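Isoaspartyl dipeptidase (Fervidobacterium islandicum, PDB 7CDH) probably hydrolyses isoaspartyl (beta-aspartyl) dipeptides at a two-zinc centre, as a metallopeptidase of the amidohydrolase family with a presumed part in protein repair. Local coordinates at residues Ile4-Lys9 with His43-Ala48; Lys19-Tyr24 with Ala352-Val357; His224-Arg229 with Phe262-Ala267. All coordinates share one frame; numbering follows the deposited sequence.

Contact 1 (Ile4-Lys9 with His43-Ala48)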
loop_
_atom_site.group_PDB
_atom_site.type_symbol
_atom_site.label_atom_id
_atom_site.label_comp_id
_atom_site.label_asym_id
_atom_site.label_seq_id
_atom_site.Cartn_x
_atom_site.Cartn_y
_atom_site.Cartn_z
ATOM N N ILE A 4 30.402 -39.484 27.645
ATOM C CA ILE A 4 30.761 -39.279 29.076
ATOM C C ILE A 4 32.080 -38.540 29.109
ATOM O O ILE A 4 33.044 -39.087 28.532
ATOM C CB ILE A 4 30.927 -40.602 29.855
ATOM C CG1 ILE A 4 29.648 -41.437 29.890
ATOM C CG2 ILE A 4 31.442 -40.322 31.260
ATOM C CD1 ILE A 4 29.597 -42.466 28.803
ATOM N N ILE A 5 32.135 -37.432 29.847
ATOM C CA ILE A 5 33.421 -36.739 30.168
ATOM C C ILE A 5 33.833 -37.136 31.596
ATOM O O ILE A 5 33.008 -36.996 32.551
ATOM C CB ILE A 5 33.309 -35.212 29.964
ATOM C CG1 ILE A 5 33.065 -34.862 28.495
ATOM C CG2 ILE A 5 34.534 -34.484 30.494
ATOM C CD1 ILE A 5 32.432 -33.515 28.309
ATOM N N LYS A 6 35.043 -37.689 31.710
ATOM C CA LYS A 6 35.595 -38.237 32.973
ATOM C C LYS A 6 36.725 -37.321 33.430
ATOM O O LYS A 6 37.438 -36.803 32.555
ATOM C CB LYS A 6 36.091 -39.675 32.776
ATOM C CG LYS A 6 34.985 -40.720 32.719
ATOM C CD LYS A 6 35.460 -42.165 32.793
ATOM C CE LYS A 6 34.351 -43.131 33.170
ATOM N NZ LYS A 6 34.273 -43.327 34.639
ATOM N N ASN A 7 36.858 -37.133 34.747
ATOM C CA ASN A 7 38.112 -36.680 35.416
ATOM C C ASN A 7 38.297 -35.171 35.318
ATOM O O ASN A 7 39.437 -34.735 35.535
ATOM C CB ASN A 7 39.387 -37.304 34.824
ATOM C CG ASN A 7 39.446 -38.809 34.980
ATOM O OD1 ASN A 7 38.768 -39.353 35.853
ATOM N ND2 ASN A 7 40.265 -39.469 34.162
ATOM N N ALA A 8 37.261 -34.404 34.984
ATOM C CA ALA A 8 37.363 -32.931 34.965
ATOM C C ALA A 8 36.883 -32.366 36.302
ATOM O O ALA A 8 36.031 -32.991 36.991
ATOM C CB ALA A 8 36.598 -32.354 33.806
ATOM N N LYS A 9 37.392 -31.198 36.654
ATOM C CA LYS A 9 36.787 -30.404 37.742
ATOM C C LYS A 9 35.654 -29.618 37.098
ATOM O O LYS A 9 35.903 -28.901 36.155
ATOM C CB LYS A 9 37.843 -29.504 38.395
ATOM C CG LYS A 9 38.857 -30.223 39.274
ATOM C CD LYS A 9 40.283 -29.784 39.044
ATOM C CE LYS A 9 41.215 -30.972 38.928
ATOM N NZ LYS A 9 42.623 -30.595 39.163
ATOM N N HIS A 43 28.811 -45.761 22.783
ATOM C CA HIS A 43 29.022 -44.649 23.741
ATOM C C HIS A 43 30.476 -44.188 23.620
ATOM O O HIS A 43 31.343 -45.034 23.363
ATOM C CB HIS A 43 28.619 -45.088 25.161
ATOM C CG HIS A 43 29.601 -45.992 25.826
ATOM N ND1 HIS A 43 30.425 -46.853 25.119
ATOM C CD2 HIS A 43 29.887 -46.181 27.131
ATOM C CE1 HIS A 43 31.196 -47.511 25.957
ATOM N NE2 HIS A 43 30.884 -47.117 27.197
ATOM N N GLU A 44 30.713 -42.886 23.748
ATOM C CA GLU A 44 32.056 -42.279 23.630
ATOM C C GLU A 44 32.478 -41.840 25.037
ATOM O O GLU A 44 31.606 -41.421 25.813
ATOM C CB GLU A 44 32.013 -41.140 22.608
ATOM C CG GLU A 44 33.319 -40.371 22.507
ATOM C CD GLU A 44 33.449 -39.395 21.349
ATOM O OE1 GLU A 44 34.488 -38.708 21.307
ATOM O OE2 GLU A 44 32.528 -39.328 20.490
ATOM N N ILE A 45 33.767 -41.954 25.350
ATOM C CA ILE A 45 34.359 -41.501 26.639
ATOM C C ILE A 45 35.460 -40.489 26.331
ATOM O O ILE A 45 36.235 -40.734 25.400
ATOM C CB ILE A 45 34.890 -42.716 27.423
ATOM C CG1 ILE A 45 33.729 -43.636 27.826
ATOM C CG2 ILE A 45 35.726 -42.262 28.613
ATOM C CD1 ILE A 45 34.065 -44.703 28.850
ATOM N N TYR A 46 35.527 -39.389 27.072
ATOM C CA TYR A 46 36.598 -38.371 26.915
ATOM C C TYR A 46 37.276 -38.159 28.275
ATOM O O TYR A 46 36.595 -37.885 29.305
ATOM C CB TYR A 46 36.025 -37.103 26.279
ATOM C CG TYR A 46 37.018 -35.993 26.052
ATOM C CD1 TYR A 46 37.838 -35.977 24.942
ATOM C CD2 TYR A 46 37.104 -34.926 26.926
ATOM C CE1 TYR A 46 38.750 -34.953 24.724
ATOM C CE2 TYR A 46 38.006 -33.894 26.721
ATOM C CZ TYR A 46 38.838 -33.901 25.616
ATOM O OH TYR A 46 39.730 -32.874 25.426
ATOM N N ASP A 47 38.594 -38.365 28.276
ATOM C CA ASP A 47 39.483 -38.220 29.451
ATOM C C ASP A 47 39.847 -36.750 29.560
ATOM O O ASP A 47 40.780 -36.290 28.855
ATOM C CB ASP A 47 40.759 -39.063 29.333
ATOM C CG ASP A 47 41.434 -39.341 30.672
ATOM O OD1 ASP A 47 41.442 -38.433 31.532
ATOM O OD2 ASP A 47 41.926 -40.483 30.851
ATOM N N ALA A 48 39.168 -36.049 30.451
ATOM C CA ALA A 48 39.374 -34.600 30.628
ATOM C C ALA A 48 40.253 -34.348 31.848
ATOM O O ALA A 48 40.137 -33.262 32.408
ATOM C CB ALA A 48 38.037 -33.921 30.741
#

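Contact 2 (Lys19-Tyr24 with Ala352-Val357)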
loop_
_atom_site.group_PDB
_atom_site.type_symbol
_atom_site.label_atom_id
_atom_site.label_comp_id
_atom_site.label_asym_id
_atom_site.label_seq_id
_atom_site.Cartn_x
_atom_site.Cartn_y
_atom_site.Cartn_z
ATOM N N LYS A 19 33.833 -34.473 38.960
ATOM C CA LYS A 19 32.538 -35.128 38.656
ATOM C C LYS A 19 32.554 -35.598 37.210
ATOM O O LYS A 19 33.330 -35.087 36.432
ATOM C CB LYS A 19 31.352 -34.197 38.896
ATOM C CG LYS A 19 31.139 -33.764 40.336
ATOM C CD LYS A 19 30.222 -34.648 41.125
ATOM C CE LYS A 19 30.086 -34.208 42.570
ATOM N NZ LYS A 19 30.868 -35.095 43.465
ATOM N N ASP A 20 31.724 -36.576 36.904
ATOM C CA ASP A 20 31.605 -37.205 35.570
ATOM C C ASP A 20 30.261 -36.760 34.975
ATOM O O ASP A 20 29.277 -36.678 35.751
ATOM C CB ASP A 20 31.802 -38.717 35.700
ATOM C CG ASP A 20 33.269 -39.133 35.758
ATOM O OD1 ASP A 20 34.160 -38.209 35.891
ATOM O OD2 ASP A 20 33.528 -40.378 35.645
ATOM N N VAL A 21 30.258 -36.437 33.677
ATOM C CA VAL A 21 29.075 -35.887 32.948
ATOM C C VAL A 21 28.720 -36.808 31.785
ATOM O O VAL A 21 29.598 -37.038 30.922
ATOM C CB VAL A 21 29.285 -34.443 32.455
ATOM C CG1 VAL A 21 27.958 -33.870 32.002
ATOM C CG2 VAL A 21 29.895 -33.530 33.513
ATOM N N ILE A 22 27.490 -37.332 31.814
ATOM C CA ILE A 22 26.885 -38.198 30.760
ATOM C C ILE A 22 25.841 -37.363 30.012
ATOM O O ILE A 22 24.945 -36.809 30.685
ATOM C CB ILE A 22 26.243 -39.451 31.383
ATOM C CG1 ILE A 22 27.168 -40.139 32.385
ATOM C CG2 ILE A 22 25.806 -40.419 30.302
ATOM C CD1 ILE A 22 26.458 -40.585 33.639
ATOM N N PHE A 23 25.927 -37.294 28.684
ATOM C CA PHE A 23 25.043 -36.426 27.856
ATOM C C PHE A 23 24.791 -37.054 26.472
ATOM O O PHE A 23 25.626 -37.830 25.979
ATOM C CB PHE A 23 25.650 -35.021 27.770
ATOM C CG PHE A 23 27.049 -34.995 27.208
ATOM C CD1 PHE A 23 28.141 -35.195 28.023
ATOM C CD2 PHE A 23 27.274 -34.784 25.864
ATOM C CE1 PHE A 23 29.423 -35.181 27.506
ATOM C CE2 PHE A 23 28.557 -34.771 25.341
ATOM C CZ PHE A 23 29.630 -34.969 26.163
ATOM N N TYR A 24 23.617 -36.769 25.905
ATOM C CA TYR A 24 23.278 -36.933 24.465
ATOM C C TYR A 24 23.341 -35.534 23.829
ATOM O O TYR A 24 24.448 -35.063 23.512
ATOM C CB TYR A 24 21.896 -37.586 24.336
ATOM C CG TYR A 24 21.584 -38.265 23.024
ATOM C CD1 TYR A 24 22.235 -37.947 21.845
ATOM C CD2 TYR A 24 20.604 -39.243 22.968
ATOM C CE1 TYR A 24 21.947 -38.612 20.660
ATOM C CE2 TYR A 24 20.307 -39.918 21.795
ATOM C CZ TYR A 24 20.980 -39.605 20.632
ATOM O OH TYR A 24 20.685 -40.295 19.488
ATOM N N ALA A 352 23.548 -29.792 26.442
ATOM C CA ALA A 352 24.944 -30.244 26.581
ATOM C C ALA A 352 25.861 -29.282 25.828
ATOM O O ALA A 352 26.488 -29.712 24.833
ATOM C CB ALA A 352 25.099 -31.672 26.098
ATOM N N ASP A 353 25.961 -28.045 26.322
ATOM C CA ASP A 353 26.902 -27.029 25.797
ATOM C C ASP A 353 27.960 -26.772 26.866
ATOM O O ASP A 353 27.570 -26.258 27.954
ATOM C CB ASP A 353 26.194 -25.718 25.448
ATOM C CG ASP A 353 24.978 -25.835 24.541
ATOM O OD1 ASP A 353 24.822 -26.887 23.870
ATOM O OD2 ASP A 353 24.207 -24.831 24.495
ATOM N N PHE A 354 29.227 -27.082 26.559
ATOM C CA PHE A 354 30.375 -27.084 27.509
ATOM C C PHE A 354 31.654 -26.597 26.837
ATOM O O PHE A 354 31.787 -26.752 25.625
ATOM C CB PHE A 354 30.747 -28.498 27.957
ATOM C CG PHE A 354 29.607 -29.409 28.332
ATOM C CD1 PHE A 354 28.665 -29.024 29.269
ATOM C CD2 PHE A 354 29.515 -30.677 27.788
ATOM C CE1 PHE A 354 27.607 -29.856 29.592
ATOM C CE2 PHE A 354 28.477 -31.525 28.143
ATOM C CZ PHE A 354 27.530 -31.110 29.046
ATOM N N ILE A 355 32.570 -26.017 27.608
ATOM C CA ILE A 355 33.980 -25.843 27.161
ATOM C C ILE A 355 34.888 -26.576 28.155
ATOM O O ILE A 355 34.554 -26.726 29.347
ATOM C CB ILE A 355 34.375 -24.363 26.975
ATOM C CG1 ILE A 355 34.272 -23.566 28.271
ATOM C CG2 ILE A 355 33.567 -23.726 25.861
ATOM C CD1 ILE A 355 34.913 -22.180 28.222
ATOM N N LEU A 356 35.994 -27.063 27.646
ATOM C CA LEU A 356 37.040 -27.710 28.454
ATOM C C LEU A 356 38.252 -26.800 28.395
ATOM O O LEU A 356 38.710 -26.471 27.303
ATOM C CB LEU A 356 37.298 -29.093 27.871
ATOM C CG LEU A 356 36.219 -30.121 28.192
ATOM C CD1 LEU A 356 36.291 -31.289 27.234
ATOM C CD2 LEU A 356 36.362 -30.609 29.633
ATOM N N VAL A 357 38.687 -26.345 29.553
ATOM C CA VAL A 357 39.819 -25.398 29.690
ATOM C C VAL A 357 40.979 -26.128 30.368
ATOM O O VAL A 357 40.757 -27.031 31.182
ATOM C CB VAL A 357 39.280 -24.196 30.461
ATOM C CG1 VAL A 357 40.373 -23.267 30.927
ATOM C CG2 VAL A 357 38.264 -23.473 29.596
#

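Contact 3 (His224-Arg229 with Phe262-Ala267). With ZN (zinc ion), chain K.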
loop_
_atom_site.group_PDB
_atom_site.type_symbol
_atom_site.label_atom_id
_atom_site.label_comp_id
_atom_site.label_asym_id
_atom_site.label_seq_id
_atom_site.Cartn_x
_atom_site.Cartn_y
_atom_site.Cartn_z
ATOM N N HIS A 224 26.835 -1.307 26.310
ATOM C CA HIS A 224 27.889 -0.259 26.366
ATOM C C HIS A 224 27.833 0.458 27.709
ATOM O O HIS A 224 28.154 1.607 27.776
ATOM C CB HIS A 224 27.766 0.742 25.206
ATOM C CG HIS A 224 27.617 0.019 23.920
ATOM N ND1 HIS A 224 28.480 -0.994 23.567
ATOM C CD2 HIS A 224 26.667 0.075 22.970
ATOM C CE1 HIS A 224 28.077 -1.536 22.445
ATOM N NE2 HIS A 224 26.976 -0.895 22.061
ATOM N N MET A 225 27.413 -0.233 28.742
ATOM C CA MET A 225 27.181 0.373 30.072
ATOM C C MET A 225 28.491 0.531 30.866
ATOM O O MET A 225 28.415 1.169 31.882
ATOM C CB MET A 225 26.154 -0.467 30.821
ATOM C CG MET A 225 24.787 -0.289 30.190
ATOM S SD MET A 225 24.235 1.436 30.128
ATOM C CE MET A 225 23.999 1.764 31.874
ATOM N N SER A 226 29.650 0.112 30.346
ATOM C CA SER A 226 30.983 0.486 30.892
ATOM C C SER A 226 31.643 1.582 30.048
ATOM O O SER A 226 32.783 1.859 30.270
ATOM C CB SER A 226 31.894 -0.716 31.062
ATOM O OG SER A 226 32.185 -1.362 29.830
ATOM N N ARG A 227 30.931 2.224 29.134
ATOM C CA ARG A 227 31.490 3.275 28.241
ATOM C C ARG A 227 32.137 4.377 29.099
ATOM O O ARG A 227 33.160 4.922 28.700
ATOM C CB ARG A 227 30.351 3.742 27.331
ATOM C CG ARG A 227 30.613 5.004 26.528
ATOM C CD ARG A 227 29.342 5.546 25.879
ATOM N NE ARG A 227 28.709 4.595 24.984
ATOM C CZ ARG A 227 29.179 4.257 23.784
ATOM N NH1 ARG A 227 28.540 3.363 23.040
ATOM N NH2 ARG A 227 30.304 4.788 23.342
ATOM N N SER A 228 31.572 4.695 30.258
ATOM C CA SER A 228 32.129 5.687 31.212
ATOM C C SER A 228 31.763 5.302 32.649
ATOM O O SER A 228 30.728 4.596 32.838
ATOM C CB SER A 228 31.640 7.066 30.883
ATOM O OG SER A 228 30.351 7.298 31.426
ATOM N N ARG A 229 32.563 5.742 33.628
ATOM C CA ARG A 229 32.224 5.550 35.068
ATOM C C ARG A 229 30.828 6.144 35.306
ATOM O O ARG A 229 30.048 5.512 35.994
ATOM C CB ARG A 229 33.260 6.130 36.051
ATOM C CG ARG A 229 32.926 5.797 37.505
ATOM C CD ARG A 229 33.956 6.028 38.606
ATOM N NE ARG A 229 35.041 5.048 38.614
ATOM C CZ ARG A 229 36.240 5.217 38.031
ATOM N NH1 ARG A 229 36.534 6.331 37.379
ATOM N NH2 ARG A 229 37.152 4.261 38.097
ATOM N N PHE A 262 39.008 3.685 33.096
ATOM C CA PHE A 262 37.813 2.905 33.505
ATOM C C PHE A 262 37.469 1.898 32.402
ATOM O O PHE A 262 37.154 2.278 31.284
ATOM C CB PHE A 262 36.645 3.833 33.819
ATOM C CG PHE A 262 35.477 3.084 34.378
ATOM C CD1 PHE A 262 35.513 2.599 35.677
ATOM C CD2 PHE A 262 34.364 2.823 33.596
ATOM C CE1 PHE A 262 34.452 1.868 36.197
ATOM C CE2 PHE A 262 33.302 2.101 34.116
ATOM C CZ PHE A 262 33.351 1.607 35.407
ATOM N N THR A 263 37.555 0.617 32.721
ATOM C CA THR A 263 37.300 -0.468 31.772
ATOM C C THR A 263 36.200 -1.375 32.304
ATOM O O THR A 263 35.783 -1.204 33.458
ATOM C CB THR A 263 38.576 -1.261 31.530
ATOM O OG1 THR A 263 38.738 -2.026 32.723
ATOM C CG2 THR A 263 39.739 -0.341 31.229
ATOM N N THR A 264 35.771 -2.303 31.450
ATOM C CA THR A 264 34.859 -3.414 31.787
ATOM C C THR A 264 35.438 -4.207 32.978
ATOM O O THR A 264 34.651 -4.631 33.828
ATOM C CB THR A 264 34.541 -4.217 30.519
ATOM O OG1 THR A 264 33.665 -3.374 29.775
ATOM C CG2 THR A 264 33.827 -5.522 30.794
ATOM N N ILE A 265 36.750 -4.410 33.050
ATOM C CA ILE A 265 37.388 -5.108 34.211
ATOM C C ILE A 265 37.042 -4.354 35.515
ATOM O O ILE A 265 36.551 -4.992 36.476
ATOM C CB ILE A 265 38.921 -5.272 34.059
ATOM C CG1 ILE A 265 39.385 -5.705 32.663
ATOM C CG2 ILE A 265 39.409 -6.251 35.110
ATOM C CD1 ILE A 265 38.818 -7.021 32.224
ATOM N N ASP A 266 37.271 -3.043 35.563
ATOM C CA ASP A 266 36.931 -2.216 36.748
ATOM C C ASP A 266 35.439 -2.363 37.024
ATOM O O ASP A 266 35.050 -2.566 38.190
ATOM C CB ASP A 266 37.326 -0.757 36.544
ATOM C CG ASP A 266 38.814 -0.595 36.276
ATOM O OD1 ASP A 266 39.633 -1.220 37.033
ATOM O OD2 ASP A 266 39.152 0.122 35.288
ATOM N N ALA A 267 34.625 -2.259 35.980
ATOM C CA ALA A 267 33.156 -2.319 36.094
ATOM C C ALA A 267 32.745 -3.623 36.797
ATOM O O ALA A 267 31.919 -3.578 37.721
ATOM C CB ALA A 267 32.565 -2.173 34.713
HETATM ZN ZN ZN K . 26.012 -0.775 19.944
#

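Contact 1 (Ile4-Lys9 with His43-Ala48)
A parallel pairing at the edge of a four-stranded mixed sheet joins I4, I5 and K6 of strand 2-6 to I45, Y46 and D47 of strand 43-47. The bonds follow the parallel pattern: I4 N reaches E44 O (2.9 Å), Y46 N reaches I4 O, and K6 N meets Y46 O almost in a straight line (2.9 Å, 176° at the hydrogen). A48 N, beyond the strand end, continues the series to K6 O (2.8 Å). Side chains alternate between two faces. On the face of I4 and K6, the CD1 end of I4 lies 4.1 Å from H43 CD2, while the amine of K6 turns off to pair with D20. On the other, chi1 of -65° places CG1 of I5 beside the backbone N, near Y46 CB, and leaves CG2 anti to that N, 3.6 Å from A48 CB. This is the face covered by L53 of strand 51-59 and by F354 and L356 of strand 354-358, and the hydroxyl of Y46 is tied to D377 and S366. At N7 the chain turns a corner. There ND2 bonds to D47 OD1 (3.1 Å) from above the carboxylate plane, although the acceptor lies close to the plane of the N7 amide; D47 OD1 also accepts from N49 N, so two donors grip this one oxygen. Beyond the corner A8 CB meets A48 CB at 3.7 Å. A mixed face, with I4 and I45 beside K6 and D47, backing an apolar face packed on a second layer, is characteristic of the small beta-sandwich domain that accompanies the barrel in many amidohydrolases.

Contact 2 (Lys19-Tyr24 with Ala352-Val357)
V21 makes the first touch of strand 19-23 with the segment 352-357, its CG1 lying 4.1 Å from F354 CZ. This methyl stands anti to the backbone N (chi1 -168°) and meets the ring obliquely, while the same side chain also packs on L53 and V27. The next residue, I22, points the other way, so V21 and F23 face the interior while I22 lies on the other side of the sheet, against I4 and, in the second subunit, P40. F23 returns inward and makes the main contact of this strand. Its chi1 of 57° sets CG between the backbone N and the carbonyl carbon, and the ring presents a face to F354. The edge of F354 arrives over the centre of that face, in a T-shaped (edge-to-face) stack with centroids 5.1 Å apart and planes at 78°. F354 CE2 is the atom that does the touching, 3.7 Å from F23 CD1 and 3.8 Å from F23 CE1. A352 works beside it: its CB lies 3.8 Å from F23 CB and is equally near F23 CD2. The side chains of I5 and I368 also pack on F23. At Y24 the chain leaves the strand, and only its carbonyl oxygen comes near, 4.3 Å from A352 CB; its side chain turns away and packs on I28 of the second subunit. Apolar carbon therefore does nearly all the work across the interface, with backbone hydrogen bonds of strand 19-23 spent on its own sheet, as between F23 and K3. Such a union depends on the fit of side chains and on burial from water, with the weakly positive C-H edge of F354 probably favoured over the electron-rich face of F23.

Contact 3 (His224-Arg229 with Phe262-Ala267)
T264 OG1 has two oxygen neighbours: it is hydrogen-bonded to the backbone O of T248 and lies close to S226 OG. The modelled 2.5 Å between S226 OG and T264 OG1 is too short to be taken at face value, and the placing of the protons is not settled. Beside this pair, S226 CB packs on A267 CB at 4.0 Å. T263 and D266 build a capping box at the start of helix 264-273: T263 N donates to D266 OD2 (3.1 Å), and D266 N returns a weak bond to T263 OG1 (3.4 Å). The facing segment is the loop that follows strand 220-223 of the amidohydrolase barrel. It opens with H224, whose NE2 binds zinc at 2.3 Å together with E156 and H195, while its ND1 is hydrogen-bonded to T248 OG1; T248 thus serves both the metal ligand and the helix start. At the far end, R229 begins helix 229-240, which S228 caps through L231 N. The CA of R229 lies over the F262 ring, 3.9 Å from its centroid, in a CH-pi contact. R229 then bends at chi3 (-74°), bringing F262 CD1 over one guanidinium face, toward its rim and 3.4 Å from NH2; the planes are tilted by 62°, not stacked flat. NH1 is salt-bridged to E261.

Contacts 1 and 2 belong to one small domain, their centres 8 Å apart. Strands 2-6 and 19-23 are antiparallel neighbours, joined where I5 N lies 2.8 Å from V21 O, and I5 CD1 packs on F23 CE1 at 3.5 Å. Contact 1 pairs two strands of a sheet that contact 2 fastens to the opposing layer. Their segments alternate along the sequence, so N-terminal and late strands are woven into a single sandwich. Contact 3 belongs to the barrel, its centre 38 Å from that of contact 1 and 33 Å from that of contact 2. Contact 1 closes before it opens, and it falls between the two segments of contact 2, consistent with a catalytic barrel inserted between the halves of the small domain.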